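Local atomic coordinates of glucoamylase (Thermoanaerobacterium thermosaccharolyticum, PDB entry 1LF6), a protein that hydrolyses terminal alpha-1,4-linked glucose units from the non-reducing ends of starch-like chains, releasing beta-D-glucose. Residues E29-A33 and Y155-I159; S200-Y204 and A226-E232; Q398-I402 and L421-I425; R410-Y414 and Y460-N465. One frame throughout, in Å; residues are numbered along the deposited sequence.

Interaction 1 of 4, residues E29-A33 and Y155-I159; sequences EDTWA and YDPHI
His-158 sets the edge of its imidazole against one face of the Trp-32 indole, an edge-to-face (T-shaped) aromatic pair. The contact lies in the N-terminal beta-sandwich domain of this family 15 glucoamylase. There the loop 29-33 packs on the end of strand 150-157. The His-158 ring and the six-membered ring of Trp-32 have centroids 4.8 Å apart, with planes at 70°. His-158 ND1 stands over the indole face, toward its rim. The CB of His-158 also rests on the indole, 3.5 Å from Trp-32 CH2.

The other side of the imidazole is polar. His-158 NE2 donates to Asp-30 OD2 at 2.7 Å, and the bond is bent, with an angle of 140°. The oxygen lies in the imidazole plane, but the nitrogen meets it from above the carboxylate plane. This His-carboxylate bond and the indole together fix the rotation of the ring. NE2 has a second, weak bond to Asp-156 OD1.

Asp-30 and Asp-156 approach from opposite directions with nearly coplanar carboxylates. Both carry CG anti to the backbone N, which turns each carboxylate toward the other. Such a close pair of acids in a buried place may raise the affinity of one of them for a proton.

On the other side of the loop, Thr-31 OG1 bonds to the backbone oxygen of Gly-326, next to Trp-325, a probable substrate-binding residue. Water 1 sits between the two acids, 3.1 Å from Asp-156 OD2 and very close to Asp-30 OD2.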
loop_
_atom_site.group_PDB
_atom_site.type_symbol
_atom_site.label_atom_id
_atom_site.label_comp_id
_atom_site.label_asym_id
_atom_site.label_seq_id
_atom_site.Cartn_x
_atom_site.Cartn_y
_atom_site.Cartn_z
ATOM N N GLU A 29 -6.819 18.635 -17.120
ATOM C CA GLU A 29 -6.514 18.034 -15.840
ATOM C C GLU A 29 -6.469 16.511 -16.046
ATOM O O GLU A 29 -6.951 15.980 -17.032
ATOM C CB GLU A 29 -7.582 18.377 -14.809
ATOM C CG GLU A 29 -7.556 19.826 -14.336
ATOM C CD GLU A 29 -8.636 20.128 -13.314
ATOM O OE1 GLU A 29 -8.690 21.273 -12.818
ATOM O OE2 GLU A 29 -9.423 19.205 -13.009
ATOM N N ASP A 30 -5.713 15.975 -15.161
ATOM C CA ASP A 30 -5.279 14.558 -15.247
ATOM C C ASP A 30 -5.715 13.890 -13.954
ATOM O O ASP A 30 -6.295 14.532 -13.038
ATOM C CB ASP A 30 -3.796 14.553 -15.508
ATOM C CG ASP A 30 -3.151 13.343 -16.075
ATOM O OD1 ASP A 30 -3.734 12.369 -16.571
ATOM O OD2 ASP A 30 -1.874 13.365 -16.127
ATOM N N THR A 31 -5.316 12.674 -13.779
ATOM C CA THR A 31 -5.730 11.754 -12.749
ATOM C C THR A 31 -4.585 10.832 -12.421
ATOM O O THR A 31 -3.720 10.620 -13.307
ATOM C CB THR A 31 -6.977 10.983 -13.250
ATOM O OG1 THR A 31 -7.732 10.422 -12.202
ATOM C CG2 THR A 31 -6.727 10.047 -14.389
ATOM N N TRP A 32 -4.624 10.134 -11.320
ATOM C CA TRP A 32 -3.537 9.159 -11.067
ATOM C C TRP A 32 -3.866 7.864 -11.768
ATOM O O TRP A 32 -4.944 7.653 -12.310
ATOM C CB TRP A 32 -3.347 8.998 -9.568
ATOM C CG TRP A 32 -2.804 10.245 -8.900
ATOM C CD1 TRP A 32 -3.597 11.151 -8.235
ATOM C CD2 TRP A 32 -1.489 10.770 -8.926
ATOM N NE1 TRP A 32 -2.817 12.187 -7.792
ATOM C CE2 TRP A 32 -1.519 11.980 -8.192
ATOM C CE3 TRP A 32 -0.274 10.318 -9.450
ATOM C CZ2 TRP A 32 -0.382 12.754 -8.005
ATOM C CZ3 TRP A 32 0.854 11.084 -9.249
ATOM C CH2 TRP A 32 0.788 12.288 -8.535
ATOM N N ALA A 33 -2.924 6.934 -11.695
ATOM C CA ALA A 33 -3.088 5.608 -12.283
ATOM C C ALA A 33 -3.914 4.660 -11.414
ATOM O O ALA A 33 -4.128 4.903 -10.227
ATOM C CB ALA A 33 -1.712 4.990 -12.557
ATOM N N TYR A 155 6.015 9.936 -21.326
ATOM C CA TYR A 155 6.327 10.124 -19.916
ATOM C C TYR A 155 5.447 11.230 -19.343
ATOM O O TYR A 155 5.464 12.355 -19.838
ATOM C CB TYR A 155 7.805 10.500 -19.767
ATOM C CG TYR A 155 8.191 11.037 -18.408
ATOM C CD1 TYR A 155 7.923 10.314 -17.248
ATOM C CD2 TYR A 155 8.837 12.269 -18.283
ATOM C CE1 TYR A 155 8.289 10.802 -15.995
ATOM C CE2 TYR A 155 9.208 12.764 -17.035
ATOM C CZ TYR A 155 8.930 12.024 -15.896
ATOM O OH TYR A 155 9.301 12.504 -14.663
ATOM N N ASP A 156 4.684 10.916 -18.298
ATOM C CA ASP A 156 3.810 11.911 -17.682
ATOM C C ASP A 156 4.268 12.291 -16.278
ATOM O O ASP A 156 3.978 11.596 -15.306
ATOM C CB ASP A 156 2.374 11.395 -17.618
ATOM C CG ASP A 156 1.407 12.443 -17.111
ATOM O OD1 ASP A 156 0.205 12.139 -17.021
ATOM O OD2 ASP A 156 1.844 13.574 -16.804
ATOM N N PRO A 157 4.989 13.411 -16.153
ATOM C CA PRO A 157 5.451 13.816 -14.828
ATOM C C PRO A 157 4.387 14.527 -13.996
ATOM O O PRO A 157 3.658 15.387 -14.498
ATOM C CB PRO A 157 6.631 14.723 -15.147
ATOM C CG PRO A 157 6.182 15.402 -16.397
ATOM C CD PRO A 157 5.578 14.267 -17.200
ATOM N N HIS A 158 4.299 14.139 -12.726
ATOM C CA HIS A 158 3.381 14.751 -11.768
ATOM C C HIS A 158 4.241 15.044 -10.553
ATOM O O HIS A 158 4.005 14.512 -9.468
ATOM C CB HIS A 158 2.264 13.789 -11.369
ATOM C CG HIS A 158 1.157 13.698 -12.369
ATOM N ND1 HIS A 158 -0.108 13.265 -12.037
ATOM C CD2 HIS A 158 1.126 13.972 -13.695
ATOM C CE1 HIS A 158 -0.871 13.273 -13.115
ATOM N NE2 HIS A 158 -0.146 13.698 -14.136
ATOM N N ILE A 159 5.245 15.889 -10.749
ATOM C CA ILE A 159 6.183 16.223 -9.692
ATOM C C ILE A 159 5.537 16.753 -8.422
ATOM O O ILE A 159 4.643 17.606 -8.458
ATOM C CB ILE A 159 7.241 17.213 -10.214
ATOM C CG1 ILE A 159 7.885 16.628 -11.473
ATOM C CG2 ILE A 159 8.311 17.465 -9.148
ATOM C CD1 ILE A 159 8.761 17.596 -12.221
HETATM O O HOH W 1 -0.732 15.260 -17.387
#

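Interaction 2 of 4, residues S200-Y204 and A226-E232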
loop_
_atom_site.group_PDB
_atom_site.type_symbol
_atom_site.label_atom_id
_atom_site.label_comp_id
_atom_site.label_asym_id
_atom_site.label_seq_id
_atom_site.Cartn_x
_atom_site.Cartn_y
_atom_site.Cartn_z
ATOM N N SER A 200 9.222 15.663 -27.987
ATOM C CA SER A 200 8.199 16.704 -27.949
ATOM C C SER A 200 7.520 16.763 -26.586
ATOM O O SER A 200 7.077 15.746 -26.049
ATOM C CB SER A 200 7.144 16.461 -29.031
ATOM O OG SER A 200 6.188 17.506 -29.047
ATOM N N ILE A 201 7.444 17.965 -26.031
ATOM C CA ILE A 201 6.807 18.179 -24.740
ATOM C C ILE A 201 5.531 18.973 -24.995
ATOM O O ILE A 201 5.578 20.179 -25.252
ATOM C CB ILE A 201 7.735 18.968 -23.802
ATOM C CG1 ILE A 201 9.078 18.240 -23.689
ATOM C CG2 ILE A 201 7.090 19.118 -22.428
ATOM C CD1 ILE A 201 10.143 19.011 -22.952
ATOM N N GLY A 202 4.391 18.289 -24.940
ATOM C CA GLY A 202 3.124 18.951 -25.192
ATOM C C GLY A 202 2.159 18.949 -24.020
ATOM O O GLY A 202 2.433 18.366 -22.974
ATOM N N TYR A 203 1.020 19.607 -24.207
ATOM C CA TYR A 203 -0.002 19.701 -23.175
ATOM C C TYR A 203 -1.021 18.577 -23.274
ATOM O O TYR A 203 -1.512 18.265 -24.360
ATOM C CB TYR A 203 -0.694 21.059 -23.267
ATOM C CG TYR A 203 0.226 22.190 -22.890
ATOM C CD1 TYR A 203 0.708 22.308 -21.587
ATOM C CD2 TYR A 203 0.649 23.123 -23.838
ATOM C CE1 TYR A 203 1.587 23.320 -21.236
ATOM C CE2 TYR A 203 1.532 24.142 -23.493
ATOM C CZ TYR A 203 1.997 24.234 -22.191
ATOM O OH TYR A 203 2.881 25.223 -21.838
ATOM N N TYR A 204 -1.332 17.977 -22.128
ATOM C CA TYR A 204 -2.274 16.861 -22.050
ATOM C C TYR A 204 -3.612 17.139 -22.731
ATOM O O TYR A 204 -4.295 18.114 -22.414
ATOM C CB TYR A 204 -2.502 16.479 -20.580
ATOM C CG TYR A 204 -3.419 15.292 -20.381
ATOM C CD1 TYR A 204 -3.217 14.105 -21.081
ATOM C CD2 TYR A 204 -4.488 15.355 -19.487
ATOM C CE1 TYR A 204 -4.054 13.006 -20.898
ATOM C CE2 TYR A 204 -5.334 14.262 -19.295
ATOM C CZ TYR A 204 -5.110 13.091 -20.006
ATOM O OH TYR A 204 -5.939 12.007 -19.828
ATOM N N ALA A 226 7.368 23.532 -22.158
ATOM C CA ALA A 226 5.952 23.575 -21.799
ATOM C C ALA A 226 5.793 23.586 -20.281
ATOM O O ALA A 226 6.700 23.166 -19.555
ATOM C CB ALA A 226 5.222 22.372 -22.394
ATOM N N ARG A 227 4.652 24.078 -19.802
ATOM C CA ARG A 227 4.387 24.123 -18.365
ATOM C C ARG A 227 2.904 23.979 -18.055
ATOM O O ARG A 227 2.083 24.781 -18.498
ATOM C CB ARG A 227 4.921 25.420 -17.746
ATOM C CG ARG A 227 4.753 25.470 -16.236
ATOM C CD ARG A 227 5.629 26.522 -15.597
ATOM N NE ARG A 227 5.282 27.864 -16.042
ATOM C CZ ARG A 227 5.939 28.960 -15.680
ATOM N NH1 ARG A 227 6.980 28.866 -14.863
ATOM N NH2 ARG A 227 5.555 30.146 -16.132
ATOM N N GLY A 228 2.579 22.946 -17.284
ATOM C CA GLY A 228 1.204 22.667 -16.907
ATOM C C GLY A 228 1.036 21.161 -16.860
ATOM O O GLY A 228 1.930 20.455 -16.380
ATOM N N ASN A 229 -0.104 20.664 -17.331
ATOM C CA ASN A 229 -0.328 19.222 -17.376
ATOM C C ASN A 229 0.315 18.769 -18.679
ATOM O O ASN A 229 -0.317 18.753 -19.732
ATOM C CB ASN A 229 -1.821 18.886 -17.374
ATOM C CG ASN A 229 -2.400 18.825 -15.970
ATOM O OD1 ASN A 229 -2.712 19.847 -15.367
ATOM N ND2 ASN A 229 -2.529 17.614 -15.438
ATOM N N ILE A 230 1.587 18.409 -18.594
ATOM C CA ILE A 230 2.340 18.018 -19.771
ATOM C C ILE A 230 2.614 16.528 -19.919
ATOM O O ILE A 230 2.414 15.740 -18.998
ATOM C CB ILE A 230 3.685 18.750 -19.795
ATOM C CG1 ILE A 230 4.538 18.303 -18.607
ATOM C CG2 ILE A 230 3.451 20.254 -19.722
ATOM C CD1 ILE A 230 5.932 18.903 -18.579
ATOM N N ILE A 231 3.078 16.164 -21.110
ATOM C CA ILE A 231 3.432 14.792 -21.440
ATOM C C ILE A 231 4.716 14.857 -22.268
ATOM O O ILE A 231 4.752 15.467 -23.341
ATOM C CB ILE A 231 2.318 14.118 -22.255
ATOM C CG1 ILE A 231 1.033 14.086 -21.424
ATOM C CG2 ILE A 231 2.748 12.709 -22.664
ATOM C CD1 ILE A 231 -0.142 13.497 -22.142
ATOM N N GLU A 232 5.779 14.257 -21.752
ATOM C CA GLU A 232 7.047 14.262 -22.457
ATOM C C GLU A 232 7.132 13.018 -23.329
ATOM O O GLU A 232 7.354 11.914 -22.836
ATOM C CB GLU A 232 8.195 14.344 -21.445
ATOM C CG GLU A 232 8.091 15.608 -20.601
ATOM C CD GLU A 232 9.342 15.937 -19.814
ATOM O OE1 GLU A 232 9.531 17.135 -19.500
ATOM O OE2 GLU A 232 10.132 15.016 -19.501
#
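Strand 200-203 runs antiparallel to strand 230-232, with axes 4.7 Å apart at their closest and an angle of 160°. Gly-202 and Ile-231 form the hydrogen-bonded pair. Gly-202 N donates to Ile-231 O, and Ile-231 N returns a bond to Gly-202 O. Ile-201 with Glu-232 and Tyr-203 with Ile-230 are the non-hydrogen-bonded pairs on either side. Beyond them Tyr-204 N makes a nearly straight bond of 2.7 Å to Asn-229 O, at 173°.

Tyr-203 reaches across to strand 226-228. Its CG lies beside the backbone N (chi1 -68°), which brings the ring edge to the backbone of Arg-227 and Gly-228. Its OH accepts from Arg-227 N at 2.9 Å. Ala-226 CB makes an off-centre CH-pi contact with this ring, and Ile-230 CG2 touches Tyr-203 CE1 at 3.9 Å.

Ile-201 and Glu-232 lie side by side and point the same way. Ile-201 CG2 also packs on Ala-226 CB, 3.8 Å away. Tyr-204 turns the edge of its ring to Ile-231, whose CD1 comes within 3.3 Å of Tyr-204 CD1.

Strand 150-157 pairs with the other edge of strand 230-236, while strand 225-228 pairs with strand 166-173 of a second sheet. The segment 226-232 thus passes from one antiparallel sheet to the other, as expected for the large beta-sandwich of the N-terminal domain.

Interaction 3 of 4, residues Q398-I402 and L421-I425; sequences QADPI and LADFI
Leu-421 crosses Gln-398 and Pro-401 at about right angles. Its CD1 sits 3.4 Å from Gln-398 O and equally close to Pro-401 CG, which is tight for two carbons. Its other methyl, CD2, meets the amide oxygen of Gln-398 at 3.6 Å.

Gln-398 bends at chi2 (-55°), so its amide lies by Phe-424 instead of running straight on. Amide and ring planes stand 75° apart, and Gln-398 CD lies in plane at the edge of the phenyl ring. The amide oxygen is 3.5 Å from Phe-424 CD1. The amide nitrogen turns elsewhere, bonding to the backbone oxygens of Ile-378 and Gln-394.

The two segments belong to consecutive helices, 395-407 and 414-428, of the (alpha/alpha) barrel of the catalytic domain. The axes of 398-402 and 421-425 approach to 9.5 Å and run roughly antiparallel, at 149°. The side chain of Gln-398 is about 10 Å from that of Glu-438, the probable proton donor.

Ile-402 and Leu-421 slide past each other in opposite directions. Ile-402 CD1 comes 3.9 Å from Leu-421 CB. Ile-425 lays its CG1 on the CB of Gln-398, 3.6 Å away, and its CD1 reaches Ala-399 CB and Ile-402 CD1. Cys-457 and Ala-458 of helix 445-464 also pack on Ile-402.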
loop_
_atom_site.group_PDB
_atom_site.type_symbol
_atom_site.label_atom_id
_atom_site.label_comp_id
_atom_site.label_asym_id
_atom_site.label_seq_id
_atom_site.Cartn_x
_atom_site.Cartn_y
_atom_site.Cartn_z
ATOM N N GLN A 398 -3.772 3.814 20.474
ATOM C CA GLN A 398 -2.986 4.247 21.625
ATOM C C GLN A 398 -2.410 3.002 22.294
ATOM O O GLN A 398 -1.332 3.035 22.897
ATOM C CB GLN A 398 -3.862 4.979 22.651
ATOM C CG GLN A 398 -4.753 6.071 22.083
ATOM C CD GLN A 398 -3.981 7.108 21.291
ATOM O OE1 GLN A 398 -2.931 7.592 21.728
ATOM N NE2 GLN A 398 -4.505 7.463 20.121
ATOM N N ALA A 399 -3.143 1.900 22.172
ATOM C CA ALA A 399 -2.768 0.630 22.787
ATOM C C ALA A 399 -1.738 -0.216 22.047
ATOM O O ALA A 399 -0.837 -0.785 22.670
ATOM C CB ALA A 399 -4.027 -0.204 23.026
ATOM N N ASP A 400 -1.869 -0.303 20.727
ATOM C CA ASP A 400 -0.967 -1.127 19.932
ATOM C C ASP A 400 0.519 -0.884 20.141
ATOM O O ASP A 400 1.290 -1.830 20.243
ATOM C CB ASP A 400 -1.327 -1.022 18.444
ATOM C CG ASP A 400 -2.659 -1.698 18.129
ATOM O OD1 ASP A 400 -3.079 -2.560 18.932
ATOM O OD2 ASP A 400 -3.272 -1.382 17.090
ATOM N N PRO A 401 0.946 0.384 20.193
ATOM C CA PRO A 401 2.380 0.591 20.402
ATOM C C PRO A 401 2.853 0.026 21.745
ATOM O O PRO A 401 4.009 -0.388 21.876
ATOM C CB PRO A 401 2.538 2.109 20.283
ATOM C CG PRO A 401 1.144 2.643 20.510
ATOM C CD PRO A 401 0.272 1.643 19.837
ATOM N N ILE A 402 1.961 -0.006 22.735
ATOM C CA ILE A 402 2.317 -0.550 24.042
ATOM C C ILE A 402 2.478 -2.059 23.920
ATOM O O ILE A 402 3.421 -2.636 24.453
ATOM C CB ILE A 402 1.229 -0.296 25.115
ATOM C CG1 ILE A 402 0.990 1.201 25.305
ATOM C CG2 ILE A 402 1.662 -0.943 26.432
ATOM C CD1 ILE A 402 -0.162 1.515 26.256
ATOM N N LEU A 421 1.075 6.817 27.008
ATOM C CA LEU A 421 -0.061 6.244 26.287
ATOM C C LEU A 421 -1.029 5.551 27.236
ATOM O O LEU A 421 -2.244 5.664 27.078
ATOM C CB LEU A 421 0.417 5.263 25.212
ATOM C CG LEU A 421 1.123 5.890 24.010
ATOM C CD1 LEU A 421 1.550 4.795 23.048
ATOM C CD2 LEU A 421 0.183 6.888 23.312
ATOM N N ALA A 422 -0.491 4.834 28.219
ATOM C CA ALA A 422 -1.328 4.142 29.185
ATOM C C ALA A 422 -2.147 5.158 29.976
ATOM O O ALA A 422 -3.345 4.964 30.197
ATOM C CB ALA A 422 -0.469 3.304 30.132
ATOM N N ASP A 423 -1.499 6.242 30.397
ATOM C CA ASP A 423 -2.179 7.287 31.159
ATOM C C ASP A 423 -3.225 7.984 30.299
ATOM O O ASP A 423 -4.278 8.382 30.791
ATOM C CB ASP A 423 -1.179 8.325 31.680
ATOM C CG ASP A 423 -0.239 7.758 32.741
ATOM O OD1 ASP A 423 -0.630 6.798 33.439
ATOM O OD2 ASP A 423 0.880 8.289 32.882
ATOM N N PHE A 424 -2.933 8.134 29.011
ATOM C CA PHE A 424 -3.871 8.781 28.106
ATOM C C PHE A 424 -5.119 7.908 27.936
ATOM O O PHE A 424 -6.245 8.405 27.970
ATOM C CB PHE A 424 -3.208 9.031 26.749
ATOM C CG PHE A 424 -4.092 9.736 25.764
ATOM C CD1 PHE A 424 -4.374 9.160 24.529
ATOM C CD2 PHE A 424 -4.652 10.972 26.069
ATOM C CE1 PHE A 424 -5.201 9.806 23.613
ATOM C CE2 PHE A 424 -5.479 11.625 25.161
ATOM C CZ PHE A 424 -5.754 11.040 23.931
ATOM N N ILE A 425 -4.911 6.608 27.763
ATOM C CA ILE A 425 -6.012 5.666 27.603
ATOM C C ILE A 425 -6.930 5.638 28.829
ATOM O O ILE A 425 -8.151 5.608 28.695
ATOM C CB ILE A 425 -5.486 4.236 27.359
ATOM C CG1 ILE A 425 -4.810 4.159 25.988
ATOM C CG2 ILE A 425 -6.630 3.226 27.445
ATOM C CD1 ILE A 425 -4.057 2.868 25.753
#

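Interaction 4 of 4, residues R410-Y414 and Y460-N465; sequences RYDLY and YIAEQN
Tyr-411 carries Gln-464 on one face of its ring. Gln-464 CG sits over the centre, 3.9 Å from the ring centroid, in a CH-pi contact. The Gln-464 chain bends at chi2 (-66°), which lays its amide nearly flat on the ring, the planes 14° apart. Ile-461 CG1 and water 2 lie at the edge of the same ring. In this part of the (alpha/alpha) barrel, the turn joining helices 395-407 and 414-428 packs against the C-terminal end of helix 445-464.

Tyr-460 meets Tyr-411 obliquely. Tyr-411 OH lies at the edge of the Tyr-460 ring, 3.3 Å from Tyr-460 CE2. Water 2 binds Tyr-411 OH at 2.7 Å and has a weak bond to Tyr-460 OH.

Tyr-414 slides past Ile-461 in the opposite direction. Its CE1 is 3.4 Å from Ala-462 CA. Its hydroxyl bonds to Asp-467.

Asn-465, just past the helix end, ties the turn to the helix. Its ND2 donates to Tyr-411 O at 3.3 Å, in the carbonyl plane and on a lone pair. The same ND2 gives a straighter bond to Ile-461 O, 2.7 Å and 166°. Asn-465 N also bonds to Ile-461 O, from the opposite face of its carbonyl plane.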
loop_
_atom_site.group_PDB
_atom_site.type_symbol
_atom_site.label_atom_id
_atom_site.label_comp_id
_atom_site.label_asym_id
_atom_site.label_seq_id
_atom_site.Cartn_x
_atom_site.Cartn_y
_atom_site.Cartn_z
ATOM N N ARG A 410 10.922 -4.091 24.837
ATOM C CA ARG A 410 11.539 -2.772 24.879
ATOM C C ARG A 410 11.072 -2.020 26.115
ATOM O O ARG A 410 10.340 -1.029 26.021
ATOM C CB ARG A 410 11.176 -1.989 23.611
ATOM C CG ARG A 410 11.805 -2.555 22.348
ATOM C CD ARG A 410 13.308 -2.360 22.384
ATOM N NE ARG A 410 13.645 -0.948 22.537
ATOM C CZ ARG A 410 13.640 -0.064 21.546
ATOM N NH1 ARG A 410 13.328 -0.420 20.323
ATOM N NH2 ARG A 410 13.934 1.194 21.771
ATOM N N TYR A 411 11.510 -2.492 27.275
ATOM C CA TYR A 411 11.137 -1.884 28.550
ATOM C C TYR A 411 11.796 -0.528 28.744
ATOM O O TYR A 411 11.481 0.206 29.685
ATOM C CB TYR A 411 11.523 -2.818 29.701
ATOM C CG TYR A 411 11.092 -4.246 29.482
ATOM C CD1 TYR A 411 9.816 -4.541 28.997
ATOM C CD2 TYR A 411 11.951 -5.306 29.766
ATOM C CE1 TYR A 411 9.408 -5.857 28.800
ATOM C CE2 TYR A 411 11.551 -6.627 29.572
ATOM C CZ TYR A 411 10.282 -6.894 29.091
ATOM O OH TYR A 411 9.876 -8.194 28.911
ATOM N N ASP A 412 12.712 -0.200 27.844
ATOM C CA ASP A 412 13.423 1.071 27.897
ATOM C C ASP A 412 12.524 2.212 27.421
ATOM O O ASP A 412 12.841 3.378 27.617
ATOM C CB ASP A 412 14.664 0.986 27.012
ATOM C CG ASP A 412 14.323 0.652 25.574
ATOM O OD1 ASP A 412 14.436 1.543 24.705
ATOM O OD2 ASP A 412 13.928 -0.503 25.312
ATOM N N LEU A 413 11.398 1.869 26.801
ATOM C CA LEU A 413 10.476 2.885 26.292
ATOM C C LEU A 413 9.328 3.198 27.251
ATOM O O LEU A 413 8.378 3.900 26.892
ATOM C CB LEU A 413 9.907 2.441 24.939
ATOM C CG LEU A 413 10.903 2.230 23.796
ATOM C CD1 LEU A 413 10.163 1.724 22.567
ATOM C CD2 LEU A 413 11.635 3.539 23.496
ATOM N N TYR A 414 9.424 2.691 28.476
ATOM C CA TYR A 414 8.377 2.908 29.468
ATOM C C TYR A 414 8.046 4.379 29.722
ATOM O O TYR A 414 6.878 4.769 29.676
ATOM C CB TYR A 414 8.752 2.238 30.796
ATOM C CG TYR A 414 7.706 2.427 31.869
ATOM C CD1 TYR A 414 6.450 1.832 31.756
ATOM C CD2 TYR A 414 7.957 3.233 32.980
ATOM C CE1 TYR A 414 5.471 2.036 32.717
ATOM C CE2 TYR A 414 6.984 3.444 33.950
ATOM C CZ TYR A 414 5.742 2.843 33.812
ATOM O OH TYR A 414 4.769 3.054 34.758
ATOM N N TYR A 460 2.721 -4.801 32.846
ATOM C CA TYR A 460 3.873 -5.700 32.831
ATOM C C TYR A 460 5.159 -4.891 32.722
ATOM O O TYR A 460 6.111 -5.112 33.467
ATOM C CB TYR A 460 3.788 -6.650 31.637
ATOM C CG TYR A 460 4.944 -7.626 31.543
ATOM C CD1 TYR A 460 4.883 -8.869 32.173
ATOM C CD2 TYR A 460 6.097 -7.308 30.821
ATOM C CE1 TYR A 460 5.940 -9.774 32.086
ATOM C CE2 TYR A 460 7.161 -8.206 30.728
ATOM C CZ TYR A 460 7.075 -9.438 31.362
ATOM O OH TYR A 460 8.118 -10.333 31.270
ATOM N N ILE A 461 5.178 -3.957 31.775
ATOM C CA ILE A 461 6.348 -3.114 31.558
ATOM C C ILE A 461 6.601 -2.201 32.755
ATOM O O ILE A 461 7.750 -1.931 33.100
ATOM C CB ILE A 461 6.189 -2.257 30.287
ATOM C CG1 ILE A 461 6.086 -3.167 29.059
ATOM C CG2 ILE A 461 7.372 -1.306 30.150
ATOM C CD1 ILE A 461 5.833 -2.421 27.762
ATOM N N ALA A 462 5.529 -1.727 33.384
ATOM C CA ALA A 462 5.670 -0.863 34.551
ATOM C C ALA A 462 6.382 -1.638 35.655
ATOM O O ALA A 462 7.237 -1.094 36.349
ATOM C CB ALA A 462 4.312 -0.398 35.037
ATOM N N GLU A 463 6.023 -2.911 35.810
ATOM C CA GLU A 463 6.638 -3.761 36.822
ATOM C C GLU A 463 8.122 -3.971 36.540
ATOM O O GLU A 463 8.938 -3.992 37.464
ATOM C CB GLU A 463 5.927 -5.115 36.892
ATOM C CG GLU A 463 4.558 -5.049 37.548
ATOM C CD GLU A 463 3.889 -6.407 37.656
ATOM O OE1 GLU A 463 2.747 -6.469 38.167
ATOM O OE2 GLU A 463 4.502 -7.410 37.231
ATOM N N GLN A 464 8.470 -4.123 35.264
ATOM C CA GLN A 464 9.861 -4.315 34.868
ATOM C C GLN A 464 10.663 -3.086 35.268
ATOM O O GLN A 464 11.852 -3.174 35.564
ATOM C CB GLN A 464 9.968 -4.525 33.355
ATOM C CG GLN A 464 9.279 -5.784 32.866
ATOM C CD GLN A 464 9.941 -7.048 33.379
ATOM O OE1 GLN A 464 9.328 -8.116 33.416
ATOM N NE2 GLN A 464 11.206 -6.936 33.765
ATOM N N ASN A 465 9.995 -1.937 35.273
ATOM C CA ASN A 465 10.625 -0.675 35.637
ATOM C C ASN A 465 10.414 -0.373 37.118
ATOM O O ASN A 465 10.726 0.718 37.599
ATOM C CB ASN A 465 10.047 0.446 34.771
ATOM C CG ASN A 465 10.562 0.398 33.345
ATOM O OD1 ASN A 465 11.589 0.997 33.026
ATOM N ND2 ASN A 465 9.861 -0.331 32.484
HETATM O O HOH W 2 11.100 -10.523 29.473
#

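How the interactions relate
The four contacts form two pairs on opposite sides of the chain's centre. Interactions 1 and 2 lie in the N-terminal beta-sandwich domain, with centres 10 Å apart. They share a sheet, where strands 150-157 and 230-236 are neighbours, and Tyr-155 O is 2.7 Å from Glu-232 N. Interactions 3 and 4 lie in the catalytic helical barrel, with centres 13 Å apart. They touch where Ile-402 O meets Ile-461 CD1, and their segments alternate along the chain. Interaction 1 closes before interaction 2 opens, and both precede interactions 3 and 4. Centres of the two pairs are 40 to 57 Å apart. Two contacts belong to each domain, and 29-33 of interaction 1 also touches residues of the family 15 range.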